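Local atomic coordinates of endo-1,3-beta-glucanase, family GH16 (Zobellia galactanivorans, PDB entry 4BPZ), a protein that probably hydrolyses internal beta-1,3-glucosidic linkages in glucans such as algal laminarin, through a family 16 glycoside hydrolase domain that also binds calcium. Residues A[112-117]-A[144-149]; A[155-160]-A[174-179]; A[226-231]-A[245-250]. The protein carries 1 engineered substitution. All coordinates share one frame; numbering follows the deposited sequence.

The three contacts follow one another along the chain, each closing before the next opens, within the family 16 domain. Interaction 1 lies about 4 Å from the centre of the chain, its own centre about 10 Å from those of interactions 2 and 3. Strand 155-163 of interaction 2 follows 146-147 in the chain, and E147 O accepts from I157 N; strands 110-118 and 222-230 are sheet neighbours, and W115 NE1 gives to N227 OD1 of interaction 3. Interactions 2 and 3 do not touch, their centres being about 17 Å apart. Interaction 1 thus places the sugar-binding face between the other two contacts, while the calcium ion is bound by D250 of interaction 3.

Interaction 1 of 3, residues A[112-117]-A[144-149]; sequences PAIWTL and DILEQN. With GLC (alpha-D-glucopyranose), chain C.
I114 faces both I145 and L146 across an antiparallel strand pair, and the register shifts by one residue between I114 and W115, which defines a classic beta bulge. The bonds bear this out: I114 O accepts from I145 N at 2.9 Å and from L146 N at 3.0 Å, the former donor tilted 18° from the carbonyl plane and the latter lying in it. I114 N returns a nearly straight bond (167°) to L146 O.

A113, W115, D144 and E147 share the face that meets the glucose. W115 has CG between its backbone N and carbonyl carbon (chi1 58°), which brings one indole face under the sugar: GLC C5 stands 3.4 Å above the ring plane of W115, over its centre. A113 CB closes on GLC C6 at 3.5 Å, and E147 OE1, bonded also by W111 NE1, accepts from GLC O6 at 2.8 Å. D144 is modelled in two positions, so its approach to the glucose is doubtful in detail. D144 and E147 fit the E-x-D-x-x-E signature of the family, with the engineered S142 in the first position. On the reverse face, I114 CD1 packs on L146 CB at 3.8 Å.

Strand 110-118 is flanked on its other edge by strand 222-230, whose N227 holds W115 NE1; strand 155-163 continues the sheet beyond D144 and E147, and Y189 of strand 187-193 packs on I114, I145 and L146.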
loop_
_atom_site.group_PDB
_atom_site.type_symbol
_atom_site.label_atom_id
_atom_site.label_comp_id
_atom_site.label_asym_id
_atom_site.label_seq_id
_atom_site.Cartn_x
_atom_site.Cartn_y
_atom_site.Cartn_z
ATOM N N PRO A 112 -6.459 -5.134 1.884
ATOM C CA PRO A 112 -5.071 -5.038 1.386
ATOM C C PRO A 112 -4.895 -3.760 0.583
ATOM O O PRO A 112 -5.842 -3.234 -0.009
ATOM C CB PRO A 112 -4.963 -6.256 0.415
ATOM C CG PRO A 112 -6.389 -6.340 -0.168
ATOM C CD PRO A 112 -7.301 -6.059 1.032
ATOM N N ALA A 113 -3.640 -3.289 0.517
ATOM C CA ALA A 113 -3.346 -2.128 -0.283
ATOM C C ALA A 113 -1.896 -2.132 -0.759
ATOM O O ALA A 113 -0.987 -2.595 -0.060
ATOM C CB ALA A 113 -3.608 -0.848 0.489
ATOM N N ILE A 114 -1.733 -1.575 -1.957
ATOM C CA ILE A 114 -0.440 -1.236 -2.591
ATOM C C ILE A 114 -0.595 0.267 -2.862
ATOM O O ILE A 114 -1.485 0.631 -3.656
ATOM C CB ILE A 114 -0.223 -1.972 -3.874
ATOM C CG1 ILE A 114 -0.298 -3.511 -3.676
ATOM C CG2 ILE A 114 1.134 -1.573 -4.497
ATOM C CD1 ILE A 114 -0.380 -4.305 -4.971
ATOM N N TRP A 115 0.220 1.128 -2.278
ATOM C CA TRP A 115 -0.090 2.557 -2.426
ATOM C C TRP A 115 1.161 3.349 -2.126
ATOM O O TRP A 115 2.204 2.790 -1.820
ATOM C CB TRP A 115 -1.277 2.927 -1.526
ATOM C CG TRP A 115 -1.098 2.657 -0.058
ATOM C CD1 TRP A 115 -0.963 1.464 0.591
ATOM C CD2 TRP A 115 -1.188 3.638 0.993
ATOM N NE1 TRP A 115 -0.962 1.620 1.946
ATOM C CE2 TRP A 115 -1.102 2.945 2.204
ATOM C CE3 TRP A 115 -1.363 5.043 1.018
ATOM C CZ2 TRP A 115 -1.247 3.579 3.473
ATOM C CZ3 TRP A 115 -1.491 5.678 2.231
ATOM C CH2 TRP A 115 -1.436 4.981 3.463
ATOM N N THR A 116 1.063 4.646 -2.290
ATOM C CA THR A 116 2.208 5.557 -2.073
ATOM C C THR A 116 1.786 6.698 -1.158
ATOM O O THR A 116 0.635 7.084 -1.097
ATOM C CB THR A 116 2.749 6.152 -3.391
ATOM O OG1 THR A 116 1.906 7.230 -3.830
ATOM C CG2 THR A 116 2.954 5.124 -4.497
ATOM N N LEU A 117 2.813 7.243 -0.520
ATOM C CA LEU A 117 2.708 8.520 0.172
ATOM C C LEU A 117 3.854 9.398 -0.323
ATOM O O LEU A 117 4.987 8.917 -0.522
ATOM C CB LEU A 117 2.815 8.376 1.686
ATOM C CG LEU A 117 1.577 7.892 2.437
ATOM C CD1 LEU A 117 1.855 7.467 3.835
ATOM C CD2 LEU A 117 0.504 8.973 2.329
ATOM N N ASP A 144 -3.236 5.369 -4.703
ATOM C CA ASP A 144 -3.575 3.950 -4.472
ATOM C C ASP A 144 -3.265 3.297 -5.783
ATOM O O ASP A 144 -3.710 3.803 -6.853
ATOM C CB ASP A 144 -5.052 3.811 -3.866
ATOM C CG ASP A 144 -5.061 4.507 -2.470
ATOM O OD1 ASP A 144 -4.596 3.638 -1.444
ATOM O OD2 ASP A 144 -5.846 5.309 -2.157
ATOM N N ILE A 145 -2.433 2.272 -5.800
ATOM C CA ILE A 145 -2.274 1.378 -6.952
ATOM C C ILE A 145 -3.271 0.232 -6.861
ATOM O O ILE A 145 -3.832 -0.179 -7.870
ATOM C CB ILE A 145 -0.833 0.900 -7.019
ATOM C CG1 ILE A 145 0.115 2.112 -7.066
ATOM C CG2 ILE A 145 -0.678 -0.033 -8.217
ATOM C CD1 ILE A 145 1.583 1.719 -7.068
ATOM N N LEU A 146 -3.526 -0.274 -5.667
ATOM C CA LEU A 146 -4.530 -1.313 -5.469
ATOM C C LEU A 146 -5.062 -1.172 -4.087
ATOM O O LEU A 146 -4.310 -1.046 -3.098
ATOM C CB LEU A 146 -3.815 -2.691 -5.584
ATOM C CG LEU A 146 -4.619 -3.978 -5.280
ATOM C CD1 LEU A 146 -4.678 -4.322 -3.836
ATOM C CD2 LEU A 146 -5.986 -3.976 -6.047
ATOM N N GLU A 147 -6.417 -1.167 -3.911
ATOM C CA GLU A 147 -7.056 -1.541 -2.682
ATOM C C GLU A 147 -8.172 -2.520 -2.999
ATOM O O GLU A 147 -8.752 -2.484 -4.091
ATOM C CB GLU A 147 -7.666 -0.360 -1.966
ATOM C CG GLU A 147 -6.709 0.753 -1.594
ATOM C CD GLU A 147 -7.425 1.918 -0.910
ATOM O OE1 GLU A 147 -7.775 1.864 0.279
ATOM O OE2 GLU A 147 -7.767 2.955 -1.621
ATOM N N GLN A 148 -8.487 -3.404 -2.043
ATOM C CA GLN A 148 -9.774 -4.087 -2.084
ATOM C C GLN A 148 -10.457 -3.878 -0.793
ATOM O O GLN A 148 -9.802 -3.889 0.272
ATOM C CB GLN A 148 -9.639 -5.594 -2.363
ATOM C CG GLN A 148 -9.390 -6.030 -3.765
ATOM C CD GLN A 148 -9.842 -7.442 -3.970
ATOM O OE1 GLN A 148 -9.426 -8.397 -3.250
ATOM N NE2 GLN A 148 -10.589 -7.634 -5.006
ATOM N N ASN A 149 -11.768 -3.646 -0.821
ATOM C CA ASN A 149 -12.522 -3.631 0.394
ATOM C C ASN A 149 -12.817 -5.043 0.894
ATOM O O ASN A 149 -12.497 -6.014 0.265
ATOM C CB ASN A 149 -13.780 -2.731 0.270
ATOM C CG ASN A 149 -14.747 -3.205 -0.783
ATOM O OD1 ASN A 149 -15.303 -2.345 -1.553
ATOM N ND2 ASN A 149 -14.957 -4.469 -0.889
HETATM C C1 GLC C . -5.819 5.231 0.891
HETATM C C2 GLC C . -6.371 5.945 2.170
HETATM C C3 GLC C . -5.451 5.548 3.334
HETATM C C4 GLC C . -5.370 4.090 3.462
HETATM C C5 GLC C . -4.685 3.634 2.196
HETATM C C6 GLC C . -4.477 2.138 2.115
HETATM O O1 GLC C . -4.676 5.861 0.352
HETATM O O2 GLC C . -6.369 7.324 1.901
HETATM O O3 GLC C . -5.986 6.145 4.590
HETATM O O4 GLC C . -4.614 3.736 4.637
HETATM O O5 GLC C . -5.541 3.979 1.084
HETATM O O6 GLC C . -5.706 1.424 2.175
#

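Interaction 2 of 3, residues A[155-160]-A[174-179]; sequences STIAHF and GGTTPI
T156 and T177 run alongside each other on one face of the hairpin, with T156 OG1 3.3 Å from T177 CG2. In T156 the hydroxyl occupies the position between the backbone N and the carbonyl carbon (chi1 71°), which turns OG1 to the methyl of its neighbour and leaves CG2 to meet I179. The side chains of T156 and I179 cross at about a right angle, and T156 CG2 sits 3.7 Å from I179 CG2 and equally far from I179 CD1, resting against both methyls.

On the opposite face, I157 and T176 meet at a slant, I157 CG1 touching T176 CG2 at 4.0 Å. The ring of H159 comes over G174, but H159 is modelled in two positions and the details of that approach are doubtful.

The backbones beneath run antiparallel, their axes at 155°. T156 and T177 form a hydrogen-bonded pair, T156 N reaching T177 O at 2.9 Å, and A158 with G175 forms another, in which the bond from A158 N to G175 O is almost straight (176°). Between them T176 CA makes a C-H...O contact of 3.0 Å to T156 O. The two strands form a beta hairpin, and T177 and A158 turn to strands 197-202 and 205-211.

Chemically, then, the four main-chain bonds fix the register of this hairpin. The side chains supply mainly van der Waals contact: the T156, T177 and I179 cluster is buried, whereas T176 is exposed on the other face.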
loop_
_atom_site.group_PDB
_atom_site.type_symbol
_atom_site.label_atom_id
_atom_site.label_comp_id
_atom_site.label_asym_id
_atom_site.label_seq_id
_atom_site.Cartn_x
_atom_site.Cartn_y
_atom_site.Cartn_z
ATOM N N SER A 155 -13.968 -6.751 -7.180
ATOM C CA SER A 155 -13.548 -5.538 -7.802
ATOM C C SER A 155 -12.309 -4.990 -7.066
ATOM O O SER A 155 -12.032 -5.296 -5.917
ATOM C CB SER A 155 -14.740 -4.561 -7.834
ATOM O OG SER A 155 -14.473 -3.285 -7.446
ATOM N N THR A 156 -11.544 -4.210 -7.791
ATOM C CA THR A 156 -10.389 -3.512 -7.223
ATOM C C THR A 156 -10.612 -2.009 -7.350
ATOM O O THR A 156 -11.341 -1.535 -8.235
ATOM C CB THR A 156 -9.043 -3.922 -7.900
ATOM O OG1 THR A 156 -8.958 -3.426 -9.212
ATOM C CG2 THR A 156 -8.828 -5.417 -7.888
ATOM N N ILE A 157 -9.861 -1.311 -6.524
ATOM C CA ILE A 157 -9.934 0.123 -6.437
ATOM C C ILE A 157 -8.627 0.770 -6.761
ATOM O O ILE A 157 -7.529 0.231 -6.393
ATOM C CB ILE A 157 -10.197 0.450 -4.950
ATOM C CG1 ILE A 157 -11.615 -0.043 -4.515
ATOM C CG2 ILE A 157 -9.960 1.928 -4.635
ATOM C CD1 ILE A 157 -11.732 -0.190 -2.988
ATOM N N ALA A 158 -8.645 1.898 -7.449
ATOM C CA ALA A 158 -7.434 2.784 -7.665
ATOM C C ALA A 158 -7.983 4.120 -7.241
ATOM O O ALA A 158 -8.997 4.542 -7.618
ATOM C CB ALA A 158 -7.068 2.872 -9.169
ATOM N N HIS A 159 -7.263 4.870 -6.452
ATOM C CA HIS A 159 -7.742 6.146 -5.921
ATOM C C HIS A 159 -6.717 7.135 -5.392
ATOM O O HIS A 159 -5.856 6.764 -4.649
ATOM C CB HIS A 159 -8.401 5.839 -4.671
ATOM C CG HIS A 159 -9.671 6.465 -4.571
ATOM N ND1 HIS A 159 -9.950 7.618 -3.933
ATOM C CD2 HIS A 159 -10.862 6.005 -5.092
ATOM C CE1 HIS A 159 -11.304 7.838 -4.052
ATOM N NE2 HIS A 159 -11.837 6.861 -4.705
ATOM N N PHE A 160 -6.830 8.369 -5.747
ATOM C CA PHE A 160 -5.892 9.420 -5.433
ATOM C C PHE A 160 -6.417 10.269 -4.312
ATOM O O PHE A 160 -7.627 10.584 -4.311
ATOM C CB PHE A 160 -5.664 10.286 -6.719
ATOM C CG PHE A 160 -5.081 9.539 -7.863
ATOM C CD1 PHE A 160 -5.834 8.776 -8.750
ATOM C CD2 PHE A 160 -3.655 9.550 -8.049
ATOM C CE1 PHE A 160 -5.233 8.060 -9.782
ATOM C CE2 PHE A 160 -3.092 8.863 -9.078
ATOM C CZ PHE A 160 -3.848 8.102 -9.955
ATOM N N GLY A 174 -11.193 8.475 -8.007
ATOM C CA GLY A 174 -10.618 7.342 -8.636
ATOM C C GLY A 174 -11.647 6.489 -9.297
ATOM O O GLY A 174 -12.714 6.935 -9.671
ATOM N N GLY A 175 -11.304 5.208 -9.463
ATOM C CA GLY A 175 -12.169 4.261 -10.159
ATOM C C GLY A 175 -12.060 2.883 -9.563
ATOM O O GLY A 175 -11.282 2.615 -8.628
ATOM N N THR A 176 -12.814 1.981 -10.141
ATOM C CA THR A 176 -12.783 0.562 -9.763
ATOM C C THR A 176 -12.824 -0.278 -11.040
ATOM O O THR A 176 -13.193 0.222 -12.135
ATOM C CB THR A 176 -13.981 0.070 -8.892
ATOM O OG1 THR A 176 -15.156 0.234 -9.691
ATOM C CG2 THR A 176 -14.027 0.833 -7.639
ATOM N N THR A 177 -12.489 -1.519 -10.926
ATOM C CA THR A 177 -12.561 -2.403 -12.052
ATOM C C THR A 177 -12.863 -3.787 -11.623
ATOM O O THR A 177 -12.493 -4.211 -10.545
ATOM C CB THR A 177 -11.254 -2.330 -12.896
ATOM O OG1 THR A 177 -11.538 -2.636 -14.248
ATOM C CG2 THR A 177 -10.095 -3.154 -12.305
ATOM N N PRO A 178 -13.557 -4.584 -12.436
ATOM C CA PRO A 178 -13.840 -5.972 -12.036
ATOM C C PRO A 178 -12.593 -6.803 -12.055
ATOM O O PRO A 178 -11.658 -6.637 -12.879
ATOM C CB PRO A 178 -14.857 -6.472 -13.100
ATOM C CG PRO A 178 -15.274 -5.356 -13.861
ATOM C CD PRO A 178 -14.394 -4.174 -13.583
ATOM N N ILE A 179 -12.524 -7.772 -11.177
ATOM C CA ILE A 179 -11.424 -8.731 -11.152
ATOM C C ILE A 179 -11.952 -10.118 -10.900
ATOM O O ILE A 179 -12.933 -10.271 -10.136
ATOM C CB ILE A 179 -10.358 -8.349 -10.044
ATOM C CG1 ILE A 179 -9.070 -9.216 -10.149
ATOM C CG2 ILE A 179 -10.893 -8.362 -8.661
ATOM C CD1 ILE A 179 -7.868 -8.708 -9.367
#

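Interaction 3 of 3, residues A[226-231]-A[245-250]. With CA (calcium ion), chain E.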
loop_
_atom_site.group_PDB
_atom_site.type_symbol
_atom_site.label_atom_id
_atom_site.label_comp_id
_atom_site.label_asym_id
_atom_site.label_seq_id
_atom_site.Cartn_x
_atom_site.Cartn_y
_atom_site.Cartn_z
ATOM N N LEU A 226 2.915 -1.328 1.507
ATOM C CA LEU A 226 2.236 -2.619 1.305
ATOM C C LEU A 226 1.677 -3.027 2.646
ATOM O O LEU A 226 2.425 -3.046 3.637
ATOM C CB LEU A 226 3.265 -3.702 0.904
ATOM C CG LEU A 226 3.989 -3.402 -0.387
ATOM C CD1 LEU A 226 5.168 -4.423 -0.498
ATOM C CD2 LEU A 226 3.108 -3.433 -1.601
ATOM N N ASN A 227 0.398 -3.380 2.719
ATOM C CA ASN A 227 -0.177 -3.693 4.032
ATOM C C ASN A 227 -1.457 -4.519 3.873
ATOM O O ASN A 227 -2.057 -4.523 2.791
ATOM C CB ASN A 227 -0.462 -2.434 4.858
ATOM C CG ASN A 227 -1.540 -1.578 4.263
ATOM O OD1 ASN A 227 -1.286 -0.893 3.268
ATOM N ND2 ASN A 227 -2.762 -1.684 4.753
ATOM N N ILE A 228 -1.904 -5.132 4.961
ATOM C CA ILE A 228 -3.329 -5.579 5.095
ATOM C C ILE A 228 -3.895 -4.909 6.313
ATOM O O ILE A 228 -3.460 -5.242 7.422
ATOM C CB ILE A 228 -3.516 -7.105 5.213
ATOM C CG1 ILE A 228 -2.773 -7.936 4.166
ATOM C CG2 ILE A 228 -5.030 -7.381 5.178
ATOM C CD1 ILE A 228 -2.825 -9.426 4.506
ATOM N N ALA A 229 -4.861 -4.020 6.165
ATOM C CA ALA A 229 -5.619 -3.535 7.323
ATOM C C ALA A 229 -6.752 -4.514 7.588
ATOM O O ALA A 229 -7.216 -5.213 6.687
ATOM C CB ALA A 229 -6.132 -2.137 7.027
ATOM N N MET A 230 -7.226 -4.526 8.806
ATOM C CA MET A 230 -8.418 -5.344 9.219
ATOM C C MET A 230 -9.526 -4.411 9.655
ATOM O O MET A 230 -9.331 -3.528 10.478
ATOM C CB MET A 230 -8.058 -6.261 10.324
ATOM C CG MET A 230 -7.121 -7.397 9.924
ATOM S SD MET A 230 -7.741 -8.476 8.571
ATOM C CE MET A 230 -9.278 -9.101 9.292
ATOM N N GLY A 231 -10.722 -4.636 9.104
ATOM C CA GLY A 231 -11.861 -3.802 9.479
ATOM C C GLY A 231 -11.660 -2.373 9.030
ATOM O O GLY A 231 -11.028 -2.054 8.022
ATOM N N ASP A 245 -5.192 -14.577 7.121
ATOM C CA ASP A 245 -5.204 -14.561 5.659
ATOM C C ASP A 245 -3.944 -13.905 5.159
ATOM O O ASP A 245 -3.303 -13.117 5.909
ATOM C CB ASP A 245 -6.418 -13.832 5.083
ATOM C CG ASP A 245 -6.841 -14.340 3.742
ATOM O OD1 ASP A 245 -6.259 -15.321 3.224
ATOM O OD2 ASP A 245 -7.781 -13.740 3.177
ATOM N N ILE A 246 -3.589 -14.168 3.918
ATOM C CA ILE A 246 -2.355 -13.738 3.294
ATOM C C ILE A 246 -2.567 -12.883 2.066
ATOM O O ILE A 246 -3.419 -13.131 1.255
ATOM C CB ILE A 246 -1.463 -14.979 2.965
ATOM C CG1 ILE A 246 -0.796 -15.508 4.244
ATOM C CG2 ILE A 246 -0.416 -14.705 1.886
ATOM C CD1 ILE A 246 -0.156 -16.915 4.106
ATOM N N PHE A 247 -1.674 -11.898 1.922
ATOM C CA PHE A 247 -1.446 -11.085 0.704
ATOM C C PHE A 247 -0.079 -11.499 0.180
ATOM O O PHE A 247 0.904 -11.342 0.914
ATOM C CB PHE A 247 -1.452 -9.641 1.183
ATOM C CG PHE A 247 -1.293 -8.540 0.158
ATOM C CD1 PHE A 247 -1.356 -8.741 -1.208
ATOM C CD2 PHE A 247 -1.069 -7.243 0.626
ATOM C CE1 PHE A 247 -1.184 -7.672 -2.083
ATOM C CE2 PHE A 247 -0.911 -6.195 -0.235
ATOM C CZ PHE A 247 -1.001 -6.410 -1.574
ATOM N N GLU A 248 -0.024 -12.133 -0.963
ATOM C CA GLU A 248 1.181 -12.746 -1.469
ATOM C C GLU A 248 1.688 -11.951 -2.661
ATOM O O GLU A 248 0.986 -11.759 -3.652
ATOM C CB GLU A 248 0.889 -14.181 -1.894
ATOM C CG GLU A 248 2.150 -14.880 -2.286
ATOM C CD GLU A 248 1.986 -16.330 -2.689
ATOM O OE1 GLU A 248 0.860 -16.734 -3.000
ATOM O OE2 GLU A 248 2.990 -17.051 -2.719
ATOM N N ILE A 249 2.936 -11.500 -2.558
ATOM C CA ILE A 249 3.534 -10.614 -3.571
ATOM C C ILE A 249 4.742 -11.305 -4.184
ATOM O O ILE A 249 5.733 -11.627 -3.520
ATOM C CB ILE A 249 3.913 -9.252 -2.885
ATOM C CG1 ILE A 249 2.626 -8.578 -2.462
ATOM C CG2 ILE A 249 4.710 -8.426 -3.866
ATOM C CD1 ILE A 249 2.860 -7.495 -1.539
ATOM N N ASP A 250 4.671 -11.574 -5.474
ATOM C CA ASP A 250 5.777 -12.223 -6.208
ATOM C C ASP A 250 6.949 -11.279 -6.404
ATOM O O ASP A 250 8.115 -11.653 -6.261
ATOM C CB ASP A 250 5.202 -12.737 -7.539
ATOM C CG ASP A 250 6.216 -13.525 -8.332
ATOM O OD1 ASP A 250 7.170 -14.098 -7.761
ATOM O OD2 ASP A 250 6.027 -13.568 -9.576
HETATM CA CA CA E . 9.296 -13.698 -6.787
HETATM O O HOH W 1 9.983 -12.872 -8.926
#
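I228 and F247 pass alongside one another from facing strands, with I228 CD1 on F247 CB at 3.6 Å and I228 CG1 at 3.7 Å from the same F247 CB. The F247 ring, whose CG is anti to the backbone N (chi1 -178°), reaches towards the main chain of the facing strand, where N227 O lies 3.6 Å from F247 CD2. Beside this pair L226 CD1 meets I249 CD1 at 4.0 Å, and that methyl stands over one face of the F247 ring, offset toward its rim.

The strand axes come no nearer than 8.2 Å and run at 163°, and their partners differ: 222-230 pairs with 82-93 and 110-118, 244-255 with 13-17, 63-75 and 96-103. They therefore meet face to face through apolar side chains, as separate layers. Further out, I66 of strand 63-75 packs on L226 and I228, A102 of strand 96-103 on F247 and I249, and I114 on F247. N227 points its CB away from 245-250.

The calcium ion is bound by D250 O and D250 OD1, each at 2.4 Å, and by a water; E18 O, E20 OE2 and G62 O complete its six ligands. R101 makes a salt bridge with D250 OD2. Facing strands with a buried apolar interior are typical of the concanavalin-like beta sandwich of family 16, here with a calcium site at a corner within strand 244-255.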